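Local coordinates for methyltransferase small domain-containing protein (Thermoplasma acidophilum, PDB 1NE2) that probably acts as an S-adenosylmethionine-dependent methyltransferase of the Rossmann-like class, although its substrate is not established, at residues I12-L17 with T36-L41; S54-G59 with E137-I142; A130-A135 with R155-A160. All coordinates share one frame; numbering follows the deposited sequence.

In the fold
The seven-stranded sheet has the strand order 3-2-1-4-5-7-6, with strand 7 antiparallel, as in class I methyltransferases. Contact 1 packs the N-terminal helix on helix 34-46, which covers one face. Contacts 2 and 3 lie on the other face and share helix 126-138. Their centres are 12 Å apart, and they touch where Ala-58 CB meets Phe-131 CE2 at 3.6 Å. Contacts 1 and 3 lie on opposite sides of the chain's centre, 26 Å apart between centres. Helix 34-46 leads into strand 54-58 of contact 2. In relatives the turn after this strand binds the cofactor, and the same role is probable here.

Contact 1 of 3, residues I12-L17 with T36-L41; sequences IRLQKL and TAAYFL
Leu-14 is the residue of 12-17 that meets helix 34-46, and it does so against Ala-37 and Ala-38. Residues 12 to 14 are helical, in helix 6-14. Arg-13 turns to a different neighbour and lies on Leu-71 of helix 64-71. Leu-14 then points at the second helix. Its CG sits anti to its own carbonyl carbon (chi1 -66°). The second torsion is extended (chi2 -179°), which carries CD1 straight outward to the far helix. The end of that branch settles between two small side chains. CD1 is 4.1 Å from Ala-37 CB and 4.2 Å from Ala-38 CB. The backbone lies just below, with Leu-14 CD1 4.0 Å from Ala-38 N. Leu-41, one turn after Ala-37, flanks the same methyl more loosely, with its CD1 4.7 Å from Leu-14 CD1. Two alanines side by side leave the helix surface low, and the leucine branch can come down close to the main chain. The CA atoms of Leu-14 and Ala-38 are 7.8 Å apart. After Leu-14 the chain makes a type I turn to Leu-17, closed by a hydrogen bond from Leu-17 N to Leu-14 O of 3.1 Å. Leu-17 packs on Cys-67 of helix 64-71, a residue that forms a disulfide with Cys-94. Helix 34-46 faces the sheet with Phe-40, which lies on Ile-115 and Ile-145. The N-terminal helix is therefore an outer layer over a helix that already covers the sheet. All three touching residues are buried, and no hydrogen bond joins the two segments. The side chains meet by apolar contact alone, so the fit depends on the shape of one leucine branch over two alanines and not on charge or bond direction.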
loop_
_atom_site.group_PDB
_atom_site.type_symbol
_atom_site.label_atom_id
_atom_site.label_comp_id
_atom_site.label_asym_id
_atom_site.label_seq_id
_atom_site.Cartn_x
_atom_site.Cartn_y
_atom_site.Cartn_z
ATOM N N ILE B 12 -12.219 -20.301 7.208
ATOM C CA ILE B 12 -13.248 -20.043 8.206
ATOM C C ILE B 12 -13.326 -18.573 8.585
ATOM O O ILE B 12 -14.384 -18.091 8.982
ATOM C CB ILE B 12 -13.064 -20.913 9.478
ATOM C CG1 ILE B 12 -11.671 -20.720 10.066
ATOM C CG2 ILE B 12 -13.308 -22.374 9.137
ATOM C CD1 ILE B 12 -11.442 -21.503 11.339
ATOM N N ARG B 13 -12.216 -17.848 8.460
ATOM C CA ARG B 13 -12.249 -16.425 8.767
ATOM C C ARG B 13 -12.945 -15.695 7.619
ATOM O O ARG B 13 -13.663 -14.719 7.834
ATOM C CB ARG B 13 -10.829 -15.880 8.982
ATOM C CG ARG B 13 -10.164 -16.382 10.266
ATOM C CD ARG B 13 -10.918 -15.900 11.508
ATOM N NE ARG B 13 -10.787 -14.460 11.721
ATOM C CZ ARG B 13 -9.761 -13.880 12.343
ATOM N NH1 ARG B 13 -8.767 -14.614 12.824
ATOM N NH2 ARG B 13 -9.730 -12.562 12.481
ATOM N N LEU B 14 -12.746 -16.173 6.394
ATOM C CA LEU B 14 -13.392 -15.556 5.244
ATOM C C LEU B 14 -14.900 -15.827 5.250
ATOM O O LEU B 14 -15.686 -15.001 4.788
ATOM C CB LEU B 14 -12.782 -16.078 3.936
ATOM C CG LEU B 14 -11.317 -15.721 3.663
ATOM C CD1 LEU B 14 -10.876 -16.296 2.309
ATOM C CD2 LEU B 14 -11.164 -14.205 3.674
ATOM N N GLN B 15 -15.305 -16.973 5.782
ATOM C CA GLN B 15 -16.724 -17.313 5.811
ATOM C C GLN B 15 -17.518 -16.390 6.733
ATOM O O GLN B 15 -18.738 -16.281 6.612
ATOM C CB GLN B 15 -16.892 -18.784 6.210
ATOM C CG GLN B 15 -16.333 -19.735 5.144
ATOM C CD GLN B 15 -16.107 -21.144 5.652
ATOM O OE1 GLN B 15 -15.809 -21.351 6.827
ATOM N NE2 GLN B 15 -16.222 -22.122 4.758
ATOM N N LYS B 16 -16.825 -15.707 7.636
ATOM C CA LYS B 16 -17.485 -14.787 8.555
ATOM C C LYS B 16 -17.882 -13.490 7.846
ATOM O O LYS B 16 -18.793 -12.786 8.281
ATOM C CB LYS B 16 -16.568 -14.474 9.737
ATOM C CG LYS B 16 -16.153 -15.698 10.529
ATOM C CD LYS B 16 -15.208 -15.330 11.656
ATOM C CE LYS B 16 -14.710 -16.568 12.384
ATOM N NZ LYS B 16 -13.721 -16.226 13.446
ATOM N N LEU B 17 -17.194 -13.178 6.752
ATOM C CA LEU B 17 -17.485 -11.973 5.983
ATOM C C LEU B 17 -18.917 -11.991 5.454
ATOM O O LEU B 17 -19.582 -13.029 5.466
ATOM C CB LEU B 17 -16.506 -11.836 4.812
ATOM C CG LEU B 17 -15.122 -11.237 5.088
ATOM C CD1 LEU B 17 -14.478 -11.887 6.301
ATOM C CD2 LEU B 17 -14.258 -11.416 3.851
ATOM N N THR B 36 -12.338 -21.329 -2.704
ATOM C CA THR B 36 -11.525 -20.950 -3.850
ATOM C C THR B 36 -10.656 -19.738 -3.521
ATOM O O THR B 36 -9.480 -19.690 -3.886
ATOM C CB THR B 36 -12.414 -20.638 -5.070
ATOM O OG1 THR B 36 -13.165 -21.811 -5.414
ATOM C CG2 THR B 36 -11.557 -20.226 -6.260
ATOM N N ALA B 37 -11.235 -18.765 -2.825
ATOM C CA ALA B 37 -10.501 -17.563 -2.446
ATOM C C ALA B 37 -9.332 -17.914 -1.536
ATOM O O ALA B 37 -8.221 -17.406 -1.716
ATOM C CB ALA B 37 -11.427 -16.576 -1.749
ATOM N N ALA B 38 -9.586 -18.771 -0.551
ATOM C CA ALA B 38 -8.538 -19.192 0.373
ATOM C C ALA B 38 -7.433 -19.942 -0.377
ATOM O O ALA B 38 -6.254 -19.707 -0.137
ATOM C CB ALA B 38 -9.130 -20.074 1.471
ATOM N N TYR B 39 -7.814 -20.838 -1.289
ATOM C CA TYR B 39 -6.829 -21.602 -2.058
ATOM C C TYR B 39 -5.908 -20.665 -2.838
ATOM O O TYR B 39 -4.677 -20.781 -2.786
ATOM C CB TYR B 39 -7.527 -22.533 -3.051
ATOM C CG TYR B 39 -6.567 -23.312 -3.924
ATOM C CD1 TYR B 39 -5.907 -24.436 -3.433
ATOM C CD2 TYR B 39 -6.307 -22.918 -5.237
ATOM C CE1 TYR B 39 -5.012 -25.153 -4.224
ATOM C CE2 TYR B 39 -5.408 -23.630 -6.037
ATOM C CZ TYR B 39 -4.767 -24.746 -5.522
ATOM O OH TYR B 39 -3.874 -25.458 -6.296
ATOM N N PHE B 40 -6.528 -19.746 -3.572
ATOM C CA PHE B 40 -5.823 -18.770 -4.396
ATOM C C PHE B 40 -4.859 -17.930 -3.560
ATOM O O PHE B 40 -3.677 -17.804 -3.905
ATOM C CB PHE B 40 -6.870 -17.889 -5.094
ATOM C CG PHE B 40 -6.308 -16.762 -5.915
ATOM C CD1 PHE B 40 -5.396 -16.998 -6.942
ATOM C CD2 PHE B 40 -6.771 -15.463 -5.715
ATOM C CE1 PHE B 40 -4.958 -15.953 -7.764
ATOM C CE2 PHE B 40 -6.344 -14.414 -6.525
ATOM C CZ PHE B 40 -5.433 -14.659 -7.558
ATOM N N LEU B 41 -5.354 -17.376 -2.454
ATOM C CA LEU B 41 -4.526 -16.540 -1.578
ATOM C C LEU B 41 -3.370 -17.292 -0.920
ATOM O O LEU B 41 -2.276 -16.746 -0.791
ATOM C CB LEU B 41 -5.386 -15.869 -0.503
ATOM C CG LEU B 41 -6.380 -14.812 -1.010
ATOM C CD1 LEU B 41 -7.217 -14.314 0.169
ATOM C CD2 LEU B 41 -5.637 -13.647 -1.659
#

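Contact 2 of 3, residues S54-G59 with E137-I142; sequences SVIDAG and ETSMWI
Ile-56 and Ser-139 mark the closest approach of the two backbones, with CA atoms 8.5 Å apart, a spacing bridged by side chains alone. Strand 54-58 is the first strand of a Rossmann-like sheet of the kind found in class I methyltransferases. Helix 126-138 belongs to the beta-alpha-beta crossover from strand 111-116 to strand 142-147. The contact joins the middle of strand 54-58 to the C-terminal end of helix 126-138. Ile-56 points at the helix end, while Val-55 beside it points away. The touching branch is Ile-56 CG2. CG1 lies anti to the backbone N (chi1 -178°), which leaves CG2 between that N and the carbonyl carbon. From there CG2 comes within 3.9 Å of Ser-139 OG, a plain van der Waals approach. Ser-139 is the first residue to leave the helical conformation. Its hydroxyl has a weak hydrogen bond to Tyr-111 O, so this buried polar atom is not left to the isoleucine. Tyr-111 also packs on both Ile-56 and Thr-138, and strand 111-116 pairs directly with strand 54-58. Thr-138 divides its two branches. OG1 is hydrogen-bonded back to Lys-134 O, one turn earlier in the helix. The methyl is turned to the strand, and Thr-138 CG2 stands 4.4 Å from Ile-56 CG2.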
loop_
_atom_site.group_PDB
_atom_site.type_symbol
_atom_site.label_atom_id
_atom_site.label_comp_id
_atom_site.label_asym_id
_atom_site.label_seq_id
_atom_site.Cartn_x
_atom_site.Cartn_y
_atom_site.Cartn_z
ATOM N N SER B 54 3.235 -5.109 0.511
ATOM C CA SER B 54 2.204 -4.108 0.289
ATOM C C SER B 54 1.382 -4.738 -0.842
ATOM O O SER B 54 1.926 -5.143 -1.873
ATOM C CB SER B 54 2.821 -2.767 -0.130
ATOM O OG SER B 54 3.679 -2.910 -1.245
ATOM N N VAL B 55 0.076 -4.838 -0.639
ATOM C CA VAL B 55 -0.807 -5.489 -1.601
ATOM C C VAL B 55 -1.952 -4.604 -2.056
ATOM O O VAL B 55 -2.504 -3.846 -1.267
ATOM C CB VAL B 55 -1.436 -6.759 -0.964
ATOM C CG1 VAL B 55 -2.426 -7.419 -1.923
ATOM C CG2 VAL B 55 -0.339 -7.736 -0.568
ATOM N N ILE B 56 -2.309 -4.710 -3.329
ATOM C CA ILE B 56 -3.445 -3.969 -3.842
ATOM C C ILE B 56 -4.367 -4.966 -4.540
ATOM O O ILE B 56 -3.937 -5.758 -5.382
ATOM C CB ILE B 56 -3.048 -2.825 -4.825
ATOM C CG1 ILE B 56 -4.321 -2.077 -5.249
ATOM C CG2 ILE B 56 -2.271 -3.373 -6.027
ATOM C CD1 ILE B 56 -4.065 -0.716 -5.896
ATOM N N ASP B 57 -5.633 -4.941 -4.142
ATOM C CA ASP B 57 -6.654 -5.816 -4.704
ATOM C C ASP B 57 -7.551 -4.972 -5.616
ATOM O O ASP B 57 -8.264 -4.082 -5.148
ATOM C CB ASP B 57 -7.473 -6.438 -3.571
ATOM C CG ASP B 57 -8.525 -7.398 -4.078
ATOM O OD1 ASP B 57 -8.288 -8.022 -5.130
ATOM O OD2 ASP B 57 -9.575 -7.540 -3.419
ATOM N N ALA B 58 -7.496 -5.251 -6.915
ATOM C CA ALA B 58 -8.271 -4.506 -7.913
ATOM C C ALA B 58 -9.639 -5.123 -8.166
ATOM O O ALA B 58 -9.749 -6.334 -8.374
ATOM C CB ALA B 58 -7.478 -4.433 -9.219
ATOM N N GLY B 59 -10.680 -4.286 -8.165
ATOM C CA GLY B 59 -12.037 -4.777 -8.374
ATOM C C GLY B 59 -12.382 -5.687 -7.213
ATOM O O GLY B 59 -12.842 -6.820 -7.383
ATOM N N GLU B 137 2.063 -1.419 -14.421
ATOM C CA GLU B 137 2.642 -0.116 -14.144
ATOM C C GLU B 137 2.677 0.078 -12.627
ATOM O O GLU B 137 3.360 0.967 -12.115
ATOM C CB GLU B 137 1.774 0.970 -14.787
ATOM C CG GLU B 137 2.193 2.391 -14.477
ATOM C CD GLU B 137 1.236 3.413 -15.063
ATOM O OE1 GLU B 137 1.470 4.626 -14.872
ATOM O OE2 GLU B 137 0.251 3.001 -15.715
ATOM N N THR B 138 1.964 -0.795 -11.919
ATOM C CA THR B 138 1.816 -0.703 -10.466
ATOM C C THR B 138 2.570 -1.681 -9.562
ATOM O O THR B 138 3.122 -1.280 -8.527
ATOM C CB THR B 138 0.309 -0.827 -10.091
ATOM O OG1 THR B 138 -0.445 0.204 -10.749
ATOM C CG2 THR B 138 0.115 -0.706 -8.587
ATOM N N SER B 139 2.599 -2.953 -9.940
ATOM C CA SER B 139 3.209 -3.960 -9.078
ATOM C C SER B 139 4.249 -4.894 -9.677
ATOM O O SER B 139 4.304 -5.104 -10.887
ATOM C CB SER B 139 2.096 -4.806 -8.456
ATOM O OG SER B 139 1.086 -3.980 -7.899
HETATM N N MSE B 140 5.058 -5.473 -8.795
HETATM C CA MSE B 140 6.108 -6.404 -9.188
HETATM C C MSE B 140 5.557 -7.808 -9.427
HETATM O O MSE B 140 5.996 -8.509 -10.348
HETATM C CB MSE B 140 7.191 -6.448 -8.109
HETATM C CG MSE B 140 8.295 -7.447 -8.393
HETATM SE SE MSE B 140 9.942 -7.019 -7.482
HETATM C CE MSE B 140 9.627 -7.898 -5.805
ATOM N N TRP B 141 4.595 -8.212 -8.600
ATOM C CA TRP B 141 3.983 -9.537 -8.713
ATOM C C TRP B 141 2.496 -9.377 -8.999
ATOM O O TRP B 141 1.773 -8.738 -8.240
ATOM C CB TRP B 141 4.201 -10.326 -7.425
ATOM C CG TRP B 141 5.653 -10.471 -7.077
ATOM C CD1 TRP B 141 6.418 -9.605 -6.341
ATOM C CD2 TRP B 141 6.526 -11.517 -7.503
ATOM N NE1 TRP B 141 7.714 -10.054 -6.286
ATOM C CE2 TRP B 141 7.809 -11.224 -6.993
ATOM C CE3 TRP B 141 6.349 -12.677 -8.274
ATOM C CZ2 TRP B 141 8.916 -12.053 -7.224
ATOM C CZ3 TRP B 141 7.449 -13.503 -8.505
ATOM C CH2 TRP B 141 8.716 -13.184 -7.979
ATOM N N ILE B 142 2.047 -9.972 -10.096
ATOM C CA ILE B 142 0.668 -9.846 -10.545
ATOM C C ILE B 142 -0.064 -11.187 -10.599
ATOM O O ILE B 142 0.420 -12.151 -11.200
ATOM C CB ILE B 142 0.673 -9.168 -11.945
ATOM C CG1 ILE B 142 1.248 -7.747 -11.804
ATOM C CG2 ILE B 142 -0.724 -9.153 -12.540
ATOM C CD1 ILE B 142 1.770 -7.134 -13.088
#

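Contact 3 of 3, residues A130-A135 with R155-A160; sequences AFIDKA and RREFSA
Ile-132 meets both Phe-158 and Glu-157 and has the largest buried area of the contact. It lies on helix 126-138, and its two partners are successive residues of helix 151-161. Both helices pack on one face of the sheet. They flank strand 142-147 in the chain. Ile-132 CG2, anti to the backbone N, is the methyl nearer the aromatic ring and is 4.1 Å from Phe-158 CE1. It approaches the ring obliquely, and the two side chains cross at about a right angle. Ile-132 CD1 also reaches Glu-157 and lies 4.3 Å from its CB. Phe-158 also makes an edge-to-face contact with Phe-193 of strand 187-197, which joins helix 151-161 to the sheet. Ile-132 itself is further enclosed by Phe-153 and Leu-154. Glu-157 gives the isoleucine only its aliphatic part. Its carboxylate is gripped side-on by Arg-156, with NE and NH2 each 2.8 Å from Glu-157 OE1. That oxygen lies nearly in the guanidinium plane. NE meets it nearly along its C-O axis, but NH2 comes from above the carboxylate plane (59° out of it). Asp-133 OD2 is 5.7 Å from Glu-157 OE2, a like charge that Arg-156 may help to offset. The chemistry is thus graded. An apolar contact of isoleucine and phenylalanine lies on the buried side, and the charged groups lie on the outer, solvent-facing side. No hydrogen bond crosses between the segments, so the salt bridge stays within helix 151-161 and does not link the two helices.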
loop_
_atom_site.group_PDB
_atom_site.type_symbol
_atom_site.label_atom_id
_atom_site.label_comp_id
_atom_site.label_asym_id
_atom_site.label_seq_id
_atom_site.Cartn_x
_atom_site.Cartn_y
_atom_site.Cartn_z
ATOM N N ALA B 130 -7.363 -2.372 -19.505
ATOM C CA ALA B 130 -7.049 -1.314 -18.554
ATOM C C ALA B 130 -6.469 -1.898 -17.270
ATOM O O ALA B 130 -5.488 -1.379 -16.730
ATOM C CB ALA B 130 -8.303 -0.502 -18.242
ATOM N N PHE B 131 -7.078 -2.974 -16.783
ATOM C CA PHE B 131 -6.601 -3.614 -15.564
ATOM C C PHE B 131 -5.225 -4.227 -15.765
ATOM O O PHE B 131 -4.369 -4.133 -14.890
ATOM C CB PHE B 131 -7.583 -4.691 -15.095
ATOM C CG PHE B 131 -8.662 -4.169 -14.196
ATOM C CD1 PHE B 131 -9.565 -3.216 -14.651
ATOM C CD2 PHE B 131 -8.762 -4.616 -12.882
ATOM C CE1 PHE B 131 -10.556 -2.710 -13.806
ATOM C CE2 PHE B 131 -9.748 -4.118 -12.029
ATOM C CZ PHE B 131 -10.645 -3.164 -12.491
ATOM N N ILE B 132 -5.015 -4.860 -16.914
ATOM C CA ILE B 132 -3.726 -5.472 -17.194
ATOM C C ILE B 132 -2.659 -4.384 -17.271
ATOM O O ILE B 132 -1.602 -4.492 -16.649
ATOM C CB ILE B 132 -3.757 -6.260 -18.521
ATOM C CG1 ILE B 132 -4.848 -7.331 -18.456
ATOM C CG2 ILE B 132 -2.404 -6.907 -18.770
ATOM C CD1 ILE B 132 -5.046 -8.096 -19.749
ATOM N N ASP B 133 -2.945 -3.325 -18.023
ATOM C CA ASP B 133 -2.002 -2.221 -18.163
ATOM C C ASP B 133 -1.660 -1.590 -16.820
ATOM O O ASP B 133 -0.490 -1.345 -16.519
ATOM C CB ASP B 133 -2.572 -1.149 -19.092
ATOM C CG ASP B 133 -2.473 -1.534 -20.553
ATOM O OD1 ASP B 133 -3.041 -0.809 -21.394
ATOM O OD2 ASP B 133 -1.823 -2.557 -20.860
ATOM N N LYS B 134 -2.682 -1.321 -16.015
ATOM C CA LYS B 134 -2.453 -0.710 -14.710
ATOM C C LYS B 134 -1.625 -1.622 -13.804
ATOM O O LYS B 134 -0.753 -1.152 -13.066
ATOM C CB LYS B 134 -3.787 -0.392 -14.033
ATOM C CG LYS B 134 -3.647 0.335 -12.694
ATOM C CD LYS B 134 -3.694 1.852 -12.833
ATOM C CE LYS B 134 -2.503 2.429 -13.572
ATOM N NZ LYS B 134 -2.621 3.921 -13.698
ATOM N N ALA B 135 -1.900 -2.921 -13.859
ATOM C CA ALA B 135 -1.177 -3.882 -13.033
ATOM C C ALA B 135 0.324 -3.826 -13.296
ATOM O O ALA B 135 1.121 -3.770 -12.364
ATOM C CB ALA B 135 -1.701 -5.301 -13.283
ATOM N N ARG B 155 -2.581 -15.011 -21.219
ATOM C CA ARG B 155 -1.238 -15.566 -21.281
ATOM C C ARG B 155 -0.379 -14.737 -22.232
ATOM O O ARG B 155 0.765 -14.397 -21.920
ATOM C CB ARG B 155 -1.285 -17.019 -21.753
ATOM C CG ARG B 155 0.078 -17.679 -21.867
ATOM C CD ARG B 155 -0.059 -19.125 -22.310
ATOM N NE ARG B 155 -0.888 -19.241 -23.505
ATOM C CZ ARG B 155 -2.049 -19.888 -23.558
ATOM N NH1 ARG B 155 -2.533 -20.490 -22.479
ATOM N NH2 ARG B 155 -2.731 -19.930 -24.694
ATOM N N ARG B 156 -0.943 -14.395 -23.386
ATOM C CA ARG B 156 -0.222 -13.604 -24.377
ATOM C C ARG B 156 0.195 -12.267 -23.773
ATOM O O ARG B 156 1.370 -11.900 -23.800
ATOM C CB ARG B 156 -1.109 -13.346 -25.599
ATOM C CG ARG B 156 -0.383 -12.719 -26.781
ATOM C CD ARG B 156 -1.373 -12.205 -27.815
ATOM N NE ARG B 156 -1.948 -10.919 -27.422
ATOM C CZ ARG B 156 -2.973 -10.336 -28.033
ATOM N NH1 ARG B 156 -3.552 -10.924 -29.073
ATOM N NH2 ARG B 156 -3.414 -9.158 -27.614
ATOM N N GLU B 157 -0.779 -11.546 -23.226
ATOM C CA GLU B 157 -0.524 -10.239 -22.627
ATOM C C GLU B 157 0.426 -10.278 -21.431
ATOM O O GLU B 157 1.329 -9.445 -21.325
ATOM C CB GLU B 157 -1.843 -9.579 -22.209
ATOM C CG GLU B 157 -2.746 -9.178 -23.370
ATOM C CD GLU B 157 -2.018 -8.351 -24.419
ATOM O OE1 GLU B 157 -1.656 -8.911 -25.478
ATOM O OE2 GLU B 157 -1.797 -7.145 -24.181
ATOM N N PHE B 158 0.220 -11.230 -20.524
ATOM C CA PHE B 158 1.086 -11.331 -19.352
ATOM C C PHE B 158 2.526 -11.683 -19.722
ATOM O O PHE B 158 3.466 -11.100 -19.190
ATOM C CB PHE B 158 0.549 -12.380 -18.366
ATOM C CG PHE B 158 -0.719 -11.971 -17.664
ATOM C CD1 PHE B 158 -0.913 -10.656 -17.248
ATOM C CD2 PHE B 158 -1.699 -12.913 -17.369
ATOM C CE1 PHE B 158 -2.061 -10.288 -16.546
ATOM C CE2 PHE B 158 -2.850 -12.556 -16.668
ATOM C CZ PHE B 158 -3.031 -11.243 -16.256
ATOM N N SER B 159 2.700 -12.634 -20.636
ATOM C CA SER B 159 4.036 -13.053 -21.037
ATOM C C SER B 159 4.780 -11.966 -21.808
ATOM O O SER B 159 6.007 -11.962 -21.852
ATOM C CB SER B 159 3.968 -14.340 -21.869
ATOM O OG SER B 159 3.236 -14.151 -23.066
ATOM N N ALA B 160 4.043 -11.035 -22.400
ATOM C CA ALA B 160 4.671 -9.953 -23.150
ATOM C C ALA B 160 5.242 -8.880 -22.223
ATOM O O ALA B 160 6.101 -8.098 -22.627
ATOM C CB ALA B 160 3.666 -9.326 -24.106
#